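Local coordinates for alpha-galacturonidase (Bacillus subtilis, PDB 3FEF), which hydrolyses alpha-1,4-linked galacturonate, including the probable natural substrate di-galacturonate, as a homotetrameric family 4 glycosidase dependent on NAD(+) and manganese, at residues Gly14-Ala19 against Gln307-Leu312; Ile6-Ile11 against Gly59-Glu64. One frame throughout, in Å; residues are numbered along the deposited sequence.

Overall arrangement
Interaction 2 lies wholly in the N-terminal nucleotide-binding part of the chain, whereas interaction 1 joins that part to helix 295-314 of the C-terminal domain; their centres lie about 16 Å apart. Interaction 2 is the core contact: all three touching side chains are buried, and their chemistry is apolar, between two strands of the parallel sheet. Interaction 1 is partly buried and polar, and takes the loop that leads into helix 18-28 across to helix 295-314. Strand 6-11 and helix 18-28 follow each other in the chain, so the two contacts share a strand-loop-helix unit. They also meet directly, with A19 N 2.9 Å from Y10 OH. The buried surface is 133 Å² for interaction 2 and 71 Å² for interaction 1.

Interaction 1 of 2, residues Gly14-Ala19 against Gln307-Leu312; sequences GSQGWA and QETERL
Q16 and T309 make nearly all of the contact, burying 36 and 33 Å² respectively, and their side chains cross at about a right angle. The Q16 chain is extended beyond CG (chi2 171°), which carries its amide to the helix. As modelled, Q16 OE1 lies 2.8 Å from T309 OG1, but the amide is probably turned over, so the atom facing the hydroxyl is doubtful and no bond is assigned. T309 holds OG1 beside its own backbone N (chi1 -67°), where the hydroxyl is hydrogen-bonded to R20 NH2 and to K305 O of the preceding helical turn. An alanine in place of Q16 would remove the amide and would probably leave T309 without its neighbour from the loop, the hydroxyl keeping R20 and K305. The loop has its own fixture: S15 OG accepts from G17 N at 3.0 Å, an ST turn, and from A19 N at 3.0 Å with an angle of 169°. The loop probably forms part of the NAD(+) site, as in relatives. Helix 295-314 is thus joined to the loop ahead of helix 18-28 through Q16, to that helix through R20, and to helix 43-53 through K48 and I52, on which T309 packs.

Interaction 2 of 2, residues Ile6-Ile11 against Gly59-Glu64; sequences IKIAYI and GRWRYE
W61 meets I6 and I8 through the outer rim of its six-membered ring, in a contact whose side-chain meetings are all apolar. CH2 of W61 lies 3.8 Å from I6 CB, and I6 CG2 sits in the ring plane at its edge, likewise 3.8 Å from W61 CH2. The I8 side chain runs at about a right angle to that of W61, and its CD1 approaches W61 CZ3 to 3.7 Å. The extended end of I8 (chi2 170°) explains this reach, since it carries CD1 out past CG1, which stays 4.1 Å from W61 CZ3. The indole thus lies across two alternate residues of strand 6-11. W61 also packs on V36 and M32.

No hydrogen bond joins the two segments, and the backbones explain why: the CA atoms of I6 and W61 are 9.2 Å apart and those of I8 and Y63 9.5 Å, too far for paired strands. Strand 34-39 lies between them, and T35 makes backbone hydrogen bonds with I6 and I8. W61 therefore bridges over the middle strand. Parallel strands in the order 3-2-1-4-5-6, with 61-66 at the outer end, are the hallmark of the dinucleotide-binding Rossmann fold, consistent with the NAD(+) requirement.

Interaction 1 of 2, residues Gly14-Ala19 against Gln307-Leu312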
ATOM      1  N   GLY A  14     -31.774 -28.049   5.220  1.00 36.06           N
ATOM      2  CA  GLY A  14     -32.268 -29.317   4.708  1.00 37.58           C
ATOM      3  C   GLY A  14     -31.086 -30.133   4.217  1.00 38.37           C
ATOM      4  O   GLY A  14     -31.245 -31.255   3.731  1.00 36.98           O
ATOM      5  N   SER A  15     -29.896 -29.553   4.352  1.00 40.45           N
ATOM      6  CA  SER A  15     -28.656 -30.161   3.865  1.00 39.19           C
ATOM      7  C   SER A  15     -28.511 -31.597   4.331  1.00 41.06           C
ATOM      8  O   SER A  15     -28.874 -31.944   5.451  1.00 40.96           O
ATOM      9  CB  SER A  15     -27.452 -29.354   4.340  1.00 40.10           C
ATOM     10  OG  SER A  15     -26.299 -30.183   4.429  1.00 43.07           O
ATOM     11  N   GLN A  16     -27.983 -32.437   3.455  1.00 44.15           N
ATOM     12  CA  GLN A  16     -27.733 -33.818   3.797  1.00 42.21           C
ATOM     13  C   GLN A  16     -26.232 -34.085   3.825  1.00 42.57           C
ATOM     14  O   GLN A  16     -25.806 -35.239   3.872  1.00 42.36           O
ATOM     15  CB  GLN A  16     -28.468 -34.749   2.819  1.00 43.40           C
ATOM     16  CG  GLN A  16     -29.978 -34.839   3.102  1.00 43.45           C
ATOM     17  CD  GLN A  16     -30.767 -35.584   2.030  1.00 44.13           C
ATOM     18  OE1 GLN A  16     -31.491 -36.530   2.331  1.00 42.95           O
ATOM     19  NE2 GLN A  16     -30.638 -35.149   0.777  1.00 44.12           N
ATOM     20  N   GLY A  17     -25.438 -33.007   3.798  1.00 41.52           N
ATOM     21  CA  GLY A  17     -23.965 -33.093   3.909  1.00 36.67           C
ATOM     22  C   GLY A  17     -23.452 -32.359   5.149  1.00 37.29           C
ATOM     23  O   GLY A  17     -23.341 -32.941   6.240  1.00 33.22           O
ATOM     24  N   TRP A  18     -23.160 -31.070   4.990  1.00 33.65           N
ATOM     25  CA  TRP A  18     -22.732 -30.226   6.115  1.00 34.82           C
ATOM     26  C   TRP A  18     -23.646 -30.228   7.343  1.00 34.26           C
ATOM     27  O   TRP A  18     -23.154 -30.302   8.458  1.00 35.24           O
ATOM     28  CB  TRP A  18     -22.465 -28.786   5.646  1.00 36.28           C
ATOM     29  CG  TRP A  18     -21.330 -28.738   4.666  1.00 36.86           C
ATOM     30  CD1 TRP A  18     -21.414 -28.574   3.312  1.00 35.70           C
ATOM     31  CD2 TRP A  18     -19.943 -28.916   4.970  1.00 36.42           C
ATOM     32  NE1 TRP A  18     -20.151 -28.613   2.759  1.00 37.63           N
ATOM     33  CE2 TRP A  18     -19.236 -28.821   3.758  1.00 39.13           C
ATOM     34  CE3 TRP A  18     -19.230 -29.112   6.157  1.00 39.36           C
ATOM     35  CZ2 TRP A  18     -17.842 -28.927   3.698  1.00 41.99           C
ATOM     36  CZ3 TRP A  18     -17.854 -29.224   6.098  1.00 41.13           C
ATOM     37  CH2 TRP A  18     -17.171 -29.133   4.876  1.00 42.35           C
ATOM     38  N   ALA A  19     -24.959 -30.115   7.165  1.00 34.41           N
ATOM     39  CA  ALA A  19     -25.855 -30.111   8.340  1.00 37.69           C
ATOM     40  C   ALA A  19     -25.704 -31.375   9.209  1.00 34.26           C
ATOM     41  O   ALA A  19     -25.665 -31.293  10.430  1.00 34.38           O
ATOM     42  CB  ALA A  19     -27.329 -29.905   7.927  1.00 37.91           C
ATOM     43  N   GLN A 307     -32.818 -41.654   0.713  1.00 40.92           N
ATOM     44  CA  GLN A 307     -33.267 -42.934   1.250  1.00 43.69           C
ATOM     45  C   GLN A 307     -32.747 -43.133   2.653  1.00 41.69           C
ATOM     46  O   GLN A 307     -33.492 -43.525   3.544  1.00 42.56           O
ATOM     47  CB  GLN A 307     -32.804 -44.091   0.363  1.00 45.22           C
ATOM     48  CG  GLN A 307     -33.419 -44.061  -1.011  1.00 50.07           C
ATOM     49  CD  GLN A 307     -32.845 -45.127  -1.927  1.00 52.73           C
ATOM     50  OE1 GLN A 307     -32.856 -46.317  -1.598  1.00 53.07           O
ATOM     51  NE2 GLN A 307     -32.340 -44.705  -3.084  1.00 53.02           N
ATOM     52  N   GLU A 308     -31.459 -42.862   2.844  1.00 42.61           N
ATOM     53  CA  GLU A 308     -30.867 -42.941   4.169  1.00 42.95           C
ATOM     54  C   GLU A 308     -31.624 -42.051   5.155  1.00 41.97           C
ATOM     55  O   GLU A 308     -31.954 -42.472   6.271  1.00 41.05           O
ATOM     56  CB  GLU A 308     -29.383 -42.570   4.149  1.00 45.30           C
ATOM     57  CG  GLU A 308     -28.630 -43.175   5.331  1.00 51.66           C
ATOM     58  CD  GLU A 308     -27.544 -42.269   5.902  1.00 56.58           C
ATOM     59  OE1 GLU A 308     -27.146 -41.283   5.231  1.00 57.45           O
ATOM     60  OE2 GLU A 308     -27.087 -42.551   7.039  1.00 58.37           O
ATOM     61  N   THR A 309     -31.907 -40.823   4.739  1.00 39.60           N
ATOM     62  CA  THR A 309     -32.698 -39.917   5.571  1.00 40.84           C
ATOM     63  C   THR A 309     -34.060 -40.521   5.969  1.00 41.06           C
ATOM     64  O   THR A 309     -34.480 -40.425   7.127  1.00 39.75           O
ATOM     65  CB  THR A 309     -32.953 -38.584   4.867  1.00 40.39           C
ATOM     66  OG1 THR A 309     -31.715 -37.863   4.727  1.00 39.29           O
ATOM     67  CG2 THR A 309     -33.979 -37.758   5.661  1.00 38.20           C
ATOM     68  N   GLU A 310     -34.756 -41.125   5.014  1.00 42.01           N
ATOM     69  CA  GLU A 310     -36.058 -41.721   5.325  1.00 47.01           C
ATOM     70  C   GLU A 310     -35.889 -42.897   6.284  1.00 46.46           C
ATOM     71  O   GLU A 310     -36.766 -43.184   7.096  1.00 46.65           O
ATOM     72  CB  GLU A 310     -36.796 -42.151   4.050  1.00 50.29           C
ATOM     73  CG  GLU A 310     -37.248 -40.987   3.161  1.00 54.20           C
ATOM     74  CD  GLU A 310     -38.019 -39.917   3.936  1.00 59.55           C
ATOM     75  OE1 GLU A 310     -38.971 -40.270   4.681  1.00 60.85           O
ATOM     76  OE2 GLU A 310     -37.673 -38.717   3.796  1.00 60.26           O
ATOM     77  N   ARG A 311     -34.740 -43.559   6.194  1.00 47.08           N
ATOM     78  CA  ARG A 311     -34.419 -44.681   7.064  1.00 47.76           C
ATOM     79  C   ARG A 311     -34.379 -44.223   8.512  1.00 48.65           C
ATOM     80  O   ARG A 311     -35.091 -44.756   9.368  1.00 48.06           O
ATOM     81  CB  ARG A 311     -33.067 -45.264   6.673  1.00 49.49           C
ATOM     82  CG  ARG A 311     -32.968 -46.778   6.794  1.00 53.38           C
ATOM     83  CD  ARG A 311     -31.578 -47.254   6.375  1.00 55.51           C
ATOM     84  NE  ARG A 311     -30.562 -46.809   7.334  1.00 60.08           N
ATOM     85  CZ  ARG A 311     -29.260 -46.720   7.072  1.00 61.25           C
ATOM     86  NH1 ARG A 311     -28.796 -47.037   5.866  1.00 61.99           N
ATOM     87  NH2 ARG A 311     -28.420 -46.305   8.017  1.00 60.40           N
ATOM     88  N   LEU A 312     -33.546 -43.221   8.780  1.00 46.54           N
ATOM     89  CA  LEU A 312     -33.426 -42.678  10.121  1.00 45.17           C
ATOM     90  C   LEU A 312     -34.779 -42.191  10.639  1.00 44.50           C
ATOM     91  O   LEU A 312     -35.091 -42.358  11.806  1.00 44.48           O
ATOM     92  CB  LEU A 312     -32.384 -41.554  10.169  1.00 44.02           C
ATOM     93  CG  LEU A 312     -30.964 -41.925   9.714  1.00 44.38           C
ATOM     94  CD1 LEU A 312     -30.094 -40.681   9.503  1.00 41.64           C
ATOM     95  CD2 LEU A 312     -30.293 -42.893  10.679  1.00 42.47           C
TER

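Interaction 2 of 2, residues Ile6-Ile11 against Gly59-Glu64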
ATOM      1  N   ILE A   6     -26.960 -21.137  23.561  1.00 35.98           N
ATOM      2  CA  ILE A   6     -26.370 -20.683  22.312  1.00 34.51           C
ATOM      3  C   ILE A   6     -27.378 -20.884  21.203  1.00 33.69           C
ATOM      4  O   ILE A   6     -28.155 -21.841  21.234  1.00 33.29           O
ATOM      5  CB  ILE A   6     -25.114 -21.502  21.969  1.00 34.37           C
ATOM      6  CG1 ILE A   6     -24.060 -21.301  23.062  1.00 34.33           C
ATOM      7  CG2 ILE A   6     -24.594 -21.137  20.579  1.00 30.51           C
ATOM      8  CD1 ILE A   6     -23.858 -19.840  23.393  1.00 36.29           C
ATOM      9  N   LYS A   7     -27.369 -19.995  20.218  1.00 29.84           N
ATOM     10  CA  LYS A   7     -28.301 -20.137  19.110  1.00 31.10           C
ATOM     11  C   LYS A   7     -27.611 -20.117  17.749  1.00 28.32           C
ATOM     12  O   LYS A   7     -26.918 -19.165  17.394  1.00 26.61           O
ATOM     13  CB  LYS A   7     -29.394 -19.073  19.184  1.00 29.55           C
ATOM     14  CG  LYS A   7     -30.021 -18.764  17.851  1.00 32.92           C
ATOM     15  CD  LYS A   7     -31.458 -19.221  17.760  1.00 33.73           C
ATOM     16  CE  LYS A   7     -32.038 -18.947  16.383  1.00 35.15           C
ATOM     17  NZ  LYS A   7     -32.747 -17.639  16.251  1.00 38.91           N
ATOM     18  N   ILE A   8     -27.805 -21.195  17.004  1.00 27.76           N
ATOM     19  CA  ILE A   8     -27.231 -21.341  15.686  1.00 27.19           C
ATOM     20  C   ILE A   8     -28.329 -21.241  14.628  1.00 28.48           C
ATOM     21  O   ILE A   8     -29.348 -21.935  14.695  1.00 30.80           O
ATOM     22  CB  ILE A   8     -26.538 -22.698  15.569  1.00 27.04           C
ATOM     23  CG1 ILE A   8     -25.381 -22.807  16.568  1.00 26.49           C
ATOM     24  CG2 ILE A   8     -26.023 -22.925  14.147  1.00 26.32           C
ATOM     25  CD1 ILE A   8     -24.796 -24.240  16.669  1.00 29.34           C
ATOM     26  N   ALA A   9     -28.148 -20.344  13.670  1.00 26.89           N
ATOM     27  CA  ALA A   9     -29.035 -20.297  12.528  1.00 26.92           C
ATOM     28  C   ALA A   9     -28.365 -21.107  11.430  1.00 28.48           C
ATOM     29  O   ALA A   9     -27.177 -20.945  11.162  1.00 30.14           O
ATOM     30  CB  ALA A   9     -29.259 -18.880  12.087  1.00 25.19           C
ATOM     31  N   TYR A  10     -29.115 -22.004  10.811  1.00 30.10           N
ATOM     32  CA  TYR A  10     -28.551 -22.826   9.755  1.00 28.28           C
ATOM     33  C   TYR A  10     -29.266 -22.582   8.437  1.00 28.14           C
ATOM     34  O   TYR A  10     -30.408 -23.000   8.277  1.00 28.19           O
ATOM     35  CB  TYR A  10     -28.653 -24.301  10.102  1.00 27.29           C
ATOM     36  CG  TYR A  10     -27.684 -25.099   9.294  1.00 28.04           C
ATOM     37  CD1 TYR A  10     -26.571 -25.652   9.881  1.00 29.44           C
ATOM     38  CD2 TYR A  10     -27.836 -25.228   7.924  1.00 28.78           C
ATOM     39  CE1 TYR A  10     -25.654 -26.358   9.144  1.00 30.38           C
ATOM     40  CE2 TYR A  10     -26.926 -25.933   7.178  1.00 30.74           C
ATOM     41  CZ  TYR A  10     -25.829 -26.490   7.799  1.00 29.16           C
ATOM     42  OH  TYR A  10     -24.910 -27.191   7.074  1.00 32.19           O
ATOM     43  N   ILE A  11     -28.585 -21.922   7.499  1.00 26.95           N
ATOM     44  CA  ILE A  11     -29.130 -21.656   6.175  1.00 24.32           C
ATOM     45  C   ILE A  11     -28.701 -22.746   5.191  1.00 27.23           C
ATOM     46  O   ILE A  11     -27.515 -22.923   4.895  1.00 23.78           O
ATOM     47  CB  ILE A  11     -28.701 -20.272   5.666  1.00 26.71           C
ATOM     48  CG1 ILE A  11     -29.091 -19.206   6.682  1.00 23.73           C
ATOM     49  CG2 ILE A  11     -29.326 -19.998   4.305  1.00 27.16           C
ATOM     50  CD1 ILE A  11     -28.522 -17.845   6.401  1.00 27.91           C
ATOM     51  N   GLY A  59     -30.006 -34.524  24.099  1.00 54.96           N
ATOM     52  CA  GLY A  59     -30.984 -33.448  24.210  1.00 51.80           C
ATOM     53  C   GLY A  59     -30.196 -32.161  24.398  1.00 51.15           C
ATOM     54  O   GLY A  59     -30.734 -31.118  24.753  1.00 51.32           O
ATOM     55  N   ARG A  60     -28.894 -32.258  24.162  1.00 49.31           N
ATOM     56  CA  ARG A  60     -27.991 -31.131  24.235  1.00 47.13           C
ATOM     57  C   ARG A  60     -28.481 -29.989  23.330  1.00 45.59           C
ATOM     58  O   ARG A  60     -28.508 -28.817  23.727  1.00 44.15           O
ATOM     59  CB  ARG A  60     -26.601 -31.608  23.798  1.00 51.22           C
ATOM     60  CG  ARG A  60     -25.503 -30.550  23.772  1.00 53.38           C
ATOM     61  CD  ARG A  60     -24.163 -31.176  23.354  1.00 54.52           C
ATOM     62  NE  ARG A  60     -23.657 -32.137  24.336  1.00 55.72           N
ATOM     63  CZ  ARG A  60     -23.741 -31.979  25.656  1.00 55.03           C
ATOM     64  NH1 ARG A  60     -24.294 -30.890  26.166  1.00 54.49           N
ATOM     65  NH2 ARG A  60     -23.252 -32.902  26.469  1.00 53.94           N
ATOM     66  N   TRP A  61     -28.875 -30.336  22.110  1.00 40.31           N
ATOM     67  CA  TRP A  61     -29.339 -29.342  21.165  1.00 38.03           C
ATOM     68  C   TRP A  61     -30.772 -29.572  20.679  1.00 35.27           C
ATOM     69  O   TRP A  61     -31.121 -30.655  20.259  1.00 35.62           O
ATOM     70  CB  TRP A  61     -28.364 -29.241  19.989  1.00 36.16           C
ATOM     71  CG  TRP A  61     -27.025 -28.682  20.407  1.00 32.91           C
ATOM     72  CD1 TRP A  61     -25.977 -29.370  20.954  1.00 32.77           C
ATOM     73  CD2 TRP A  61     -26.611 -27.316  20.327  1.00 32.91           C
ATOM     74  NE1 TRP A  61     -24.934 -28.512  21.216  1.00 30.59           N
ATOM     75  CE2 TRP A  61     -25.296 -27.247  20.833  1.00 32.45           C
ATOM     76  CE3 TRP A  61     -27.219 -26.142  19.861  1.00 32.16           C
ATOM     77  CZ2 TRP A  61     -24.583 -26.054  20.889  1.00 31.76           C
ATOM     78  CZ3 TRP A  61     -26.514 -24.968  19.914  1.00 32.00           C
ATOM     79  CH2 TRP A  61     -25.208 -24.927  20.426  1.00 32.76           C
ATOM     80  N   ARG A  62     -31.591 -28.531  20.739  1.00 33.93           N
ATOM     81  CA  ARG A  62     -32.944 -28.595  20.227  1.00 35.02           C
ATOM     82  C   ARG A  62     -33.002 -28.001  18.820  1.00 34.33           C
ATOM     83  O   ARG A  62     -32.582 -26.862  18.588  1.00 34.80           O
ATOM     84  CB  ARG A  62     -33.913 -27.877  21.167  1.00 35.97           C
ATOM     85  CG  ARG A  62     -35.283 -27.550  20.549  1.00 44.06           C
ATOM     86  CD  ARG A  62     -36.401 -27.859  21.535  1.00 50.97           C
ATOM     87  NE  ARG A  62     -37.244 -26.703  21.859  1.00 57.00           N
ATOM     88  CZ  ARG A  62     -38.260 -26.739  22.729  1.00 60.24           C
ATOM     89  NH1 ARG A  62     -38.559 -27.873  23.365  1.00 60.04           N
ATOM     90  NH2 ARG A  62     -38.986 -25.644  22.971  1.00 59.58           N
ATOM     91  N   TYR A  63     -33.510 -28.789  17.883  1.00 31.58           N
ATOM     92  CA  TYR A  63     -33.612 -28.371  16.503  1.00 32.48           C
ATOM     93  C   TYR A  63     -35.033 -27.952  16.188  1.00 33.42           C
ATOM     94  O   TYR A  63     -35.970 -28.556  16.673  1.00 33.68           O
ATOM     95  CB  TYR A  63     -33.214 -29.524  15.593  1.00 32.99           C
ATOM     96  CG  TYR A  63     -31.750 -29.856  15.682  1.00 33.02           C
ATOM     97  CD1 TYR A  63     -31.259 -30.666  16.710  1.00 32.86           C
ATOM     98  CD2 TYR A  63     -30.847 -29.340  14.756  1.00 31.29           C
ATOM     99  CE1 TYR A  63     -29.917 -30.967  16.790  1.00 32.59           C
ATOM    100  CE2 TYR A  63     -29.497 -29.636  14.837  1.00 33.51           C
ATOM    101  CZ  TYR A  63     -29.044 -30.444  15.853  1.00 32.66           C
ATOM    102  OH  TYR A  63     -27.709 -30.737  15.922  1.00 37.16           O
ATOM    103  N   GLU A  64     -35.174 -26.902  15.386  1.00 34.40           N
ATOM    104  CA  GLU A  64     -36.471 -26.451  14.912  1.00 34.48           C
ATOM    105  C   GLU A  64     -36.381 -26.002  13.442  1.00 32.60           C
ATOM    106  O   GLU A  64     -35.647 -25.056  13.120  1.00 34.53           O
ATOM    107  CB  GLU A  64     -36.973 -25.299  15.797  1.00 36.08           C
ATOM    108  CG  GLU A  64     -38.456 -24.972  15.625  1.00 42.90           C
ATOM    109  CD  GLU A  64     -38.818 -23.520  15.983  1.00 47.48           C
ATOM    110  OE1 GLU A  64     -37.995 -22.809  16.616  1.00 47.54           O
ATOM    111  OE2 GLU A  64     -39.938 -23.085  15.614  1.00 49.89           O
TER